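Local coordinates for protein Myo-inositol phosphohydrolase (Mitsuokella multacida, PDB 4WU3) that binds inositol tetrakisphosphate and, as a PTP-like phytase, probably removes phosphate groups from myo-inositol hexakisphosphate, at residues Y172-D175 / V180-S183; D120-S125 / A133-A138; S95-K100 / E196-Q201. The protein carries 2 engineered substitutions. All coordinates share one frame; numbering follows the deposited sequence.

The three contacts lie on one side of the chain's centre. Along the sequence, contact 3 spans the other two: segment 95-100 comes first, contact 2 and then contact 1 follow, and 196-201 closes the long excursion. Contact 2 is in the middle in space as well, its centre about 13 Å from that of contact 3 and about 14 Å from that of contact 1, whereas contacts 1 and 3 have centres about 21 Å apart and do not touch. Contacts 1 and 2 touch through aromatic packing, contacts 2 and 3 where Arg122 meets Cys96. The series thus leads from the 168-188 hairpin to the mixed sheet and helices of the PTP-like fold.

Contact 1 of 3, residues Y172-D175 / V180-S183; sequences YRFD and VILS
The flat groups of Tyr172, Arg173 and Phe174 meet 180-183 at their edges or obliquely. At the edge of the Tyr172 ring, near its plane, lies the carbonyl of Leu182, with CD1 of the ring 3.5 Å from Leu182 O. The side chain of Ile181 crosses this ring at a slant and brings its CG2 within 3.4 Å of Tyr172 CD1. Phe174 receives the other branch of the isoleucine: Ile181 CD1 is 4.1 Å from Phe174 CD1, near the ring plane, while the Val180 carbonyl approaches the ring obliquely. The Arg173 guanidinium offers its edge to the backbone of Ser183. NE donates to Ser183 O over 2.7 Å, almost in the guanidinium plane and at an N-H...O angle of 160°, and NH2 adds a weak bond to the same oxygen. A bend at chi3 (-75°) in the otherwise extended chain turns the group back onto that carbonyl.

These side chains stand on an antiparallel backbone pairing. Arg173 and Leu182 form a hydrogen-bonded pair, closed by Leu182 N to Arg173 O at 2.8 Å and Arg173 N to Leu182 O at 3.0 Å; Phe174 and Ile181 form the non-hydrogen-bonded pair beside it. Asp175 N donates to Val180 O at 3.0 Å, and the return bond is weak. Leu182 CD1 packs over the backbone of Phe174 and Asp175 on the face it shares with Arg173. The Asp175 carboxylate turns to Lys178 N in the connecting turn.

The hairpin of strands 168-175 and 180-188 brings the Val180 side chain to about 8 Å from a bound inositol tetrakisphosphate. Tyr172 bonds through its backbone to Leu50 and Ile52 of strand 49-54, Ile181 and Ser183 to Val42 and Ala40, and the Phe174 ring meets Phe137 of strand 132-137 edge-to-face.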
loop_
_atom_site.group_PDB
_atom_site.type_symbol
_atom_site.label_atom_id
_atom_site.label_comp_id
_atom_site.label_asym_id
_atom_site.label_seq_id
_atom_site.Cartn_x
_atom_site.Cartn_y
_atom_site.Cartn_z
ATOM N N TYR A 172 18.670 -10.160 -21.854
ATOM C CA TYR A 172 19.204 -10.135 -20.496
ATOM C C TYR A 172 18.822 -11.421 -19.762
ATOM O O TYR A 172 17.770 -12.015 -20.015
ATOM C CB TYR A 172 18.708 -8.904 -19.712
ATOM C CG TYR A 172 19.292 -7.577 -20.157
ATOM C CD1 TYR A 172 20.578 -7.201 -19.801
ATOM C CD2 TYR A 172 18.538 -6.686 -20.917
ATOM C CE1 TYR A 172 21.107 -5.984 -20.203
ATOM C CE2 TYR A 172 19.054 -5.472 -21.325
ATOM C CZ TYR A 172 20.339 -5.125 -20.965
ATOM O OH TYR A 172 20.846 -3.913 -21.369
ATOM N N ARG A 173 19.695 -11.848 -18.863
ATOM C CA ARG A 173 19.378 -12.918 -17.938
ATOM C C ARG A 173 18.816 -12.298 -16.665
ATOM O O ARG A 173 18.691 -11.077 -16.564
ATOM C CB ARG A 173 20.612 -13.765 -17.646
ATOM C CG ARG A 173 20.896 -14.768 -18.754
ATOM C CD ARG A 173 22.211 -15.497 -18.546
ATOM N NE ARG A 173 23.355 -14.643 -18.859
ATOM C CZ ARG A 173 24.617 -15.067 -18.932
ATOM N NH1 ARG A 173 24.912 -16.344 -18.711
ATOM N NH2 ARG A 173 25.587 -14.204 -19.232
ATOM N N PHE A 174 18.451 -13.137 -15.705
ATOM C CA PHE A 174 17.681 -12.667 -14.572
ATOM C C PHE A 174 17.934 -13.518 -13.351
ATOM O O PHE A 174 17.999 -14.736 -13.448
ATOM C CB PHE A 174 16.193 -12.705 -14.908
ATOM C CG PHE A 174 15.334 -11.926 -13.954
ATOM C CD1 PHE A 174 15.321 -10.537 -13.993
ATOM C CD2 PHE A 174 14.530 -12.575 -13.029
ATOM C CE1 PHE A 174 14.528 -9.810 -13.123
ATOM C CE2 PHE A 174 13.725 -11.850 -12.159
ATOM C CZ PHE A 174 13.724 -10.469 -12.206
ATOM N N ASP A 175 18.074 -12.855 -12.209
ATOM C CA ASP A 175 18.235 -13.528 -10.930
ATOM C C ASP A 175 16.914 -13.523 -10.174
ATOM O O ASP A 175 16.419 -12.467 -9.786
ATOM C CB ASP A 175 19.288 -12.830 -10.071
ATOM C CG ASP A 175 19.504 -13.540 -8.742
ATOM O OD1 ASP A 175 19.823 -14.748 -8.755
ATOM O OD2 ASP A 175 19.336 -12.905 -7.689
ATOM N N VAL A 180 16.684 -9.093 -10.126
ATOM C CA VAL A 180 17.473 -8.108 -10.853
ATOM C C VAL A 180 18.031 -8.650 -12.187
ATOM O O VAL A 180 18.279 -9.851 -12.363
ATOM C CB VAL A 180 18.638 -7.549 -10.004
ATOM C CG1 VAL A 180 18.121 -6.889 -8.726
ATOM C CG2 VAL A 180 19.648 -8.643 -9.696
ATOM N N ILE A 181 18.219 -7.719 -13.112
ATOM C CA ILE A 181 18.703 -7.992 -14.458
ATOM C C ILE A 181 20.175 -8.414 -14.458
ATOM O O ILE A 181 21.020 -7.745 -13.847
ATOM C CB ILE A 181 18.544 -6.726 -15.324
ATOM C CG1 ILE A 181 17.065 -6.476 -15.635
ATOM C CG2 ILE A 181 19.349 -6.845 -16.608
ATOM C CD1 ILE A 181 16.447 -7.530 -16.530
ATOM N N LEU A 182 20.475 -9.513 -15.150
ATOM C CA LEU A 182 21.845 -10.003 -15.266
ATOM C C LEU A 182 22.341 -9.896 -16.709
ATOM O O LEU A 182 21.543 -9.766 -17.638
ATOM C CB LEU A 182 21.931 -11.459 -14.799
ATOM C CG LEU A 182 21.420 -11.791 -13.393
ATOM C CD1 LEU A 182 21.533 -13.277 -13.159
ATOM C CD2 LEU A 182 22.193 -11.042 -12.322
ATOM N N SER A 183 23.659 -9.967 -16.894
ATOM C CA SER A 183 24.263 -9.795 -18.220
ATOM C C SER A 183 23.680 -10.755 -19.258
ATOM O O SER A 183 23.366 -11.907 -18.959
ATOM C CB SER A 183 25.790 -9.921 -18.158
ATOM O OG SER A 183 26.189 -11.217 -17.763
#

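Contact 2 of 3, residues D120-S125 / A133-A138; sequences DLRGES and AVSWFA
Ser125 and Trp136 are joined backbone to backbone in a buried contact, where the turn linking strands 116-122 and 126-129 passes strand 132-137. Trp136 N donates to Ser125 O over 2.9 Å, at an N-H...O angle of 165°. One water doubles the link, accepting from Ser125 N and donating to Trp136 O. The indole sits edge-on to the same carbonyl, its CE3 3.4 Å from Ser125 O. The Ser125 hydroxyl turns instead to Gln159 and Asn144.

Arg122 supplies a second contact: its chain runs straight as far as CD, then bends at chi3 (73°), bringing the guanidinium to Glu124 and NH2 to within 3.4 Å of Ser135 CB. Both NH2 and Ser135 OG bind the Asp53 carboxylate, NH2 as a salt bridge. Arg122 NE makes a 2.8 Å salt bridge to Glu124 OE2, in the guanidinium plane but from above the carboxylate plane. Two carboxylates thus fix the guanidinium in rotation. Asp120 OD1 accepts from Arg122 N in an Asx turn.

Glu124 OE1 passes the run of charges on to Arg248 at the start of helix 247-261, in the place of the PTP signature-loop arginine; a phosphate ion, probably from the crystallisation liquor, lies about 5 Å from the Glu124 side chain, consistent with an anion pocket. Around this centre, strand 49-54 flanks Ser135, helix 149-161 packs on Trp136 and Ser125, and strand 205-211 pairs with 116-122.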
loop_
_atom_site.group_PDB
_atom_site.type_symbol
_atom_site.label_atom_id
_atom_site.label_comp_id
_atom_site.label_asym_id
_atom_site.label_seq_id
_atom_site.Cartn_x
_atom_site.Cartn_y
_atom_site.Cartn_z
ATOM N N ASP A 120 -3.250 -17.536 -16.822
ATOM C CA ASP A 120 -2.080 -16.683 -16.860
ATOM C C ASP A 120 -2.354 -15.386 -16.125
ATOM O O ASP A 120 -3.054 -14.516 -16.640
ATOM C CB ASP A 120 -1.748 -16.392 -18.326
ATOM C CG ASP A 120 -0.552 -15.495 -18.496
ATOM O OD1 ASP A 120 0.051 -15.114 -17.478
ATOM O OD2 ASP A 120 -0.216 -15.173 -19.665
ATOM N N LEU A 121 -1.781 -15.237 -14.933
ATOM C CA LEU A 121 -2.124 -14.110 -14.066
ATOM C C LEU A 121 -1.219 -12.895 -14.277
ATOM O O LEU A 121 -1.247 -11.948 -13.503
ATOM C CB LEU A 121 -2.076 -14.551 -12.594
ATOM C CG LEU A 121 -2.952 -15.747 -12.236
ATOM C CD1 LEU A 121 -2.607 -16.291 -10.855
ATOM C CD2 LEU A 121 -4.433 -15.381 -12.343
ATOM N N ARG A 122 -0.419 -12.908 -15.329
ATOM C CA ARG A 122 0.656 -11.927 -15.433
ATOM C C ARG A 122 0.243 -10.685 -16.189
ATOM O O ARG A 122 -0.100 -10.751 -17.372
ATOM C CB ARG A 122 1.880 -12.533 -16.114
ATOM C CG ARG A 122 2.480 -13.743 -15.413
ATOM C CD ARG A 122 3.649 -14.287 -16.223
ATOM N NE ARG A 122 4.833 -13.440 -16.147
ATOM C CZ ARG A 122 5.916 -13.627 -16.892
ATOM N NH1 ARG A 122 5.941 -14.619 -17.773
ATOM N NH2 ARG A 122 6.970 -12.826 -16.769
ATOM N N GLY A 123 0.302 -9.550 -15.503
ATOM C CA GLY A 123 0.034 -8.254 -16.124
ATOM C C GLY A 123 1.223 -7.718 -16.893
ATOM O O GLY A 123 1.056 -6.989 -17.856
ATOM N N GLU A 124 2.423 -8.095 -16.471
ATOM C CA GLU A 124 3.647 -7.780 -17.214
ATOM C C GLU A 124 3.637 -8.404 -18.632
ATOM O O GLU A 124 3.129 -9.501 -18.833
ATOM C CB GLU A 124 4.898 -8.216 -16.412
ATOM C CG GLU A 124 5.054 -9.719 -16.101
ATOM C CD GLU A 124 4.348 -10.155 -14.810
ATOM O OE1 GLU A 124 3.489 -9.391 -14.272
ATOM O OE2 GLU A 124 4.643 -11.276 -14.325
ATOM N N SER A 125 4.186 -7.699 -19.616
ATOM C CA SER A 125 4.249 -8.223 -20.979
ATOM C C SER A 125 5.251 -9.364 -21.102
ATOM O O SER A 125 6.394 -9.257 -20.675
ATOM C CB SER A 125 4.613 -7.125 -21.972
ATOM O OG SER A 125 3.647 -6.098 -21.972
ATOM N N ALA A 133 10.896 -18.641 -22.479
ATOM C CA ALA A 133 9.972 -17.621 -22.008
ATOM C C ALA A 133 10.728 -16.353 -21.703
ATOM O O ALA A 133 11.733 -16.364 -20.995
ATOM C CB ALA A 133 9.209 -18.088 -20.779
ATOM N N VAL A 134 10.219 -15.255 -22.244
ATOM C CA VAL A 134 10.808 -13.940 -22.026
ATOM C C VAL A 134 9.742 -12.945 -21.596
ATOM O O VAL A 134 8.548 -13.155 -21.824
ATOM C CB VAL A 134 11.464 -13.422 -23.311
ATOM C CG1 VAL A 134 12.493 -14.420 -23.804
ATOM C CG2 VAL A 134 10.405 -13.166 -24.370
ATOM N N SER A 135 10.170 -11.853 -20.978
ATOM C CA SER A 135 9.228 -10.820 -20.561
ATOM C C SER A 135 9.919 -9.478 -20.509
ATOM O O SER A 135 11.131 -9.409 -20.472
ATOM C CB SER A 135 8.628 -11.144 -19.182
ATOM O OG SER A 135 9.601 -11.019 -18.158
ATOM N N TRP A 136 9.126 -8.417 -20.506
ATOM C CA TRP A 136 9.642 -7.073 -20.392
ATOM C C TRP A 136 9.608 -6.637 -18.935
ATOM O O TRP A 136 8.539 -6.468 -18.330
ATOM C CB TRP A 136 8.859 -6.117 -21.305
ATOM C CG TRP A 136 9.279 -6.254 -22.717
ATOM C CD1 TRP A 136 10.198 -5.490 -23.378
ATOM C CD2 TRP A 136 8.838 -7.246 -23.648
ATOM N NE1 TRP A 136 10.341 -5.937 -24.669
ATOM C CE2 TRP A 136 9.519 -7.016 -24.855
ATOM C CE3 TRP A 136 7.927 -8.303 -23.577
ATOM C CZ2 TRP A 136 9.316 -7.798 -25.982
ATOM C CZ3 TRP A 136 7.732 -9.080 -24.692
ATOM C CH2 TRP A 136 8.421 -8.822 -25.884
ATOM N N PHE A 137 10.800 -6.467 -18.375
ATOM C CA PHE A 137 10.941 -6.196 -16.956
ATOM C C PHE A 137 11.329 -4.748 -16.654
ATOM O O PHE A 137 12.289 -4.218 -17.205
ATOM C CB PHE A 137 11.983 -7.143 -16.362
ATOM C CG PHE A 137 12.208 -6.946 -14.895
ATOM C CD1 PHE A 137 11.452 -7.617 -13.969
ATOM C CD2 PHE A 137 13.184 -6.085 -14.452
ATOM C CE1 PHE A 137 11.667 -7.428 -12.614
ATOM C CE2 PHE A 137 13.401 -5.895 -13.106
ATOM C CZ PHE A 137 12.641 -6.560 -12.184
ATOM N N ALA A 138 10.559 -4.121 -15.775
ATOM C CA ALA A 138 10.941 -2.865 -15.138
ATOM C C ALA A 138 11.095 -3.110 -13.630
ATOM O O ALA A 138 10.703 -4.167 -13.125
ATOM C CB ALA A 138 9.882 -1.799 -15.390
HETATM O O HOH W 1 5.984 -5.326 -18.979
#

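Contact 3 of 3, residues S95-K100 / E196-Q201; sequences SCFSEK and EEMVKQ
Met198 reaches from its helix between Phe97 and Glu99, touching one with its methyl and the other with its sulfur. Its CG stands opposite the backbone N (chi1 -165°), and turns at chi2 (-90°) and chi3 (-70°) fold the thioether so that CE points at the edge of the Phe97 ring. CE lies 4.2 Å from Phe97 CE1, near the ring plane, so the methyl meets the rim of the aromatic. The sulfur is set against the aliphatic part of Glu99, with SD 3.8 Å from Glu99 CG. Further out, Glu99 OE2 comes within 4.0 Å of Met198 CG, since the glutamate chain runs extended across the methionine. No hydrogen bond crosses between the segments.

The carboxylate of Glu99 is held by a salt bridge from Arg193, which also reaches Gln201 OE1 and so links both helices at their more open margin. Inward, Met198 and Phe97 both pack on Leu102, and the Phe97 ring additionally meets Ile105 and His241. Ser98 begins helix 99-108 as N-cap. Its hydroxyl caps a backbone N, while Glu101 OE1 accepts from Ser98 N, completing a capping box.

Phe97 and Val199 also touch Asp118 of strand 116-122. Helix 99-108, in the crossover from strand 91-94 to strand 116-122, and helix 195-201, leading into strand 205-211, thus meet beside the mainly parallel sheet of the alpha/beta PTP-like fold.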
loop_
_atom_site.group_PDB
_atom_site.type_symbol
_atom_site.label_atom_id
_atom_site.label_comp_id
_atom_site.label_asym_id
_atom_site.label_seq_id
_atom_site.Cartn_x
_atom_site.Cartn_y
_atom_site.Cartn_z
ATOM N N SER A 95 5.284 -21.405 -11.168
ATOM C CA SER A 95 5.886 -20.258 -11.816
ATOM C C SER A 95 5.550 -20.264 -13.297
ATOM O O SER A 95 4.963 -21.209 -13.817
ATOM C CB SER A 95 7.400 -20.374 -11.719
ATOM O OG SER A 95 7.875 -21.383 -12.616
ATOM N N CYS A 96 5.986 -19.229 -13.997
ATOM C CA CYS A 96 5.877 -19.255 -15.422
ATOM C C CYS A 96 6.731 -20.411 -15.925
ATOM O O CYS A 96 7.577 -20.925 -15.200
ATOM C CB CYS A 96 6.291 -17.913 -16.029
ATOM S SG CYS A 96 7.976 -17.389 -15.700
ATOM N N PHE A 97 6.478 -20.822 -17.163
ATOM C CA PHE A 97 7.072 -22.020 -17.740
ATOM C C PHE A 97 7.558 -21.791 -19.173
ATOM O O PHE A 97 6.948 -21.033 -19.951
ATOM C CB PHE A 97 6.061 -23.189 -17.721
ATOM C CG PHE A 97 4.648 -22.801 -18.114
ATOM C CD1 PHE A 97 4.324 -22.533 -19.435
ATOM C CD2 PHE A 97 3.642 -22.716 -17.155
ATOM C CE1 PHE A 97 3.034 -22.171 -19.789
ATOM C CE2 PHE A 97 2.345 -22.367 -17.506
ATOM C CZ PHE A 97 2.042 -22.089 -18.825
ATOM N N SER A 98 8.670 -22.446 -19.512
ATOM C CA SER A 98 9.101 -22.571 -20.898
ATOM C C SER A 98 8.189 -23.564 -21.605
ATOM O O SER A 98 7.319 -24.190 -20.987
ATOM C CB SER A 98 10.551 -23.067 -20.973
ATOM O OG SER A 98 10.618 -24.466 -20.751
ATOM N N GLU A 99 8.380 -23.725 -22.904
ATOM C CA GLU A 99 7.547 -24.656 -23.658
ATOM C C GLU A 99 7.741 -26.107 -23.194
ATOM O O GLU A 99 6.778 -26.836 -23.015
ATOM C CB GLU A 99 7.859 -24.537 -25.144
ATOM C CG GLU A 99 6.878 -25.268 -26.029
ATOM C CD GLU A 99 7.147 -25.017 -27.501
ATOM O OE1 GLU A 99 8.326 -24.830 -27.859
ATOM O OE2 GLU A 99 6.190 -25.017 -28.296
ATOM N N LYS A 100 8.988 -26.533 -23.011
ATOM C CA LYS A 100 9.249 -27.881 -22.498
ATOM C C LYS A 100 8.699 -28.076 -21.082
ATOM O O LYS A 100 8.307 -29.185 -20.706
ATOM C CB LYS A 100 10.744 -28.197 -22.526
ATOM C CG LYS A 100 11.320 -28.345 -23.927
ATOM C CD LYS A 100 12.773 -28.798 -23.894
ATOM C CE LYS A 100 13.431 -28.655 -25.258
ATOM N NZ LYS A 100 12.758 -29.517 -26.254
ATOM N N GLU A 196 -0.687 -17.383 -25.237
ATOM C CA GLU A 196 -1.930 -17.956 -25.737
ATOM C C GLU A 196 -1.657 -18.803 -26.968
ATOM O O GLU A 196 -2.140 -19.929 -27.081
ATOM C CB GLU A 196 -2.923 -16.847 -26.088
ATOM C CG GLU A 196 -4.181 -17.351 -26.760
ATOM C CD GLU A 196 -5.087 -16.227 -27.202
ATOM O OE1 GLU A 196 -4.581 -15.173 -27.645
ATOM O OE2 GLU A 196 -6.312 -16.399 -27.096
ATOM N N GLU A 197 -0.886 -18.246 -27.897
ATOM C CA GLU A 197 -0.561 -18.965 -29.121
ATOM C C GLU A 197 0.169 -20.256 -28.793
ATOM O O GLU A 197 -0.161 -21.302 -29.333
ATOM C CB GLU A 197 0.270 -18.095 -30.067
ATOM C CG GLU A 197 -0.548 -17.008 -30.751
ATOM C CD GLU A 197 0.303 -15.999 -31.504
ATOM O OE1 GLU A 197 1.477 -15.764 -31.116
ATOM O OE2 GLU A 197 -0.222 -15.417 -32.478
ATOM N N MET A 198 1.140 -20.185 -27.888
ATOM C CA MET A 198 1.951 -21.354 -27.568
ATOM C C MET A 198 1.082 -22.407 -26.901
ATOM O O MET A 198 1.165 -23.587 -27.221
ATOM C CB MET A 198 3.120 -20.953 -26.671
ATOM C CG MET A 198 4.224 -21.991 -26.560
ATOM S SD MET A 198 3.909 -23.094 -25.189
ATOM C CE MET A 198 4.192 -22.010 -23.790
ATOM N N VAL A 199 0.211 -21.978 -25.998
ATOM C CA VAL A 199 -0.625 -22.915 -25.256
ATOM C C VAL A 199 -1.657 -23.577 -26.165
ATOM O O VAL A 199 -1.910 -24.778 -26.074
ATOM C CB VAL A 199 -1.326 -22.221 -24.059
ATOM C CG1 VAL A 199 -2.426 -23.097 -23.491
ATOM C CG2 VAL A 199 -0.313 -21.909 -22.971
ATOM N N LYS A 200 -2.263 -22.793 -27.040
ATOM C CA LYS A 200 -3.246 -23.340 -27.954
ATOM C C LYS A 200 -2.630 -24.282 -28.996
ATOM O O LYS A 200 -3.278 -25.222 -29.443
ATOM C CB LYS A 200 -3.994 -22.210 -28.637
ATOM C CG LYS A 200 -4.916 -21.483 -27.690
ATOM C CD LYS A 200 -5.866 -20.598 -28.458
ATOM C CE LYS A 200 -6.922 -20.037 -27.536
ATOM N NZ LYS A 200 -7.807 -19.078 -28.252
ATOM N N GLN A 201 -1.379 -24.044 -29.368
ATOM C CA GLN A 201 -0.689 -24.942 -30.296
ATOM C C GLN A 201 -0.430 -26.292 -29.654
ATOM O O GLN A 201 -0.184 -27.279 -30.344
ATOM C CB GLN A 201 0.620 -24.324 -30.789
ATOM C CG GLN A 201 0.377 -23.351 -31.923
ATOM C CD GLN A 201 1.574 -22.491 -32.226
ATOM O OE1 GLN A 201 2.716 -22.875 -31.968
ATOM N NE2 GLN A 201 1.322 -21.310 -32.776
#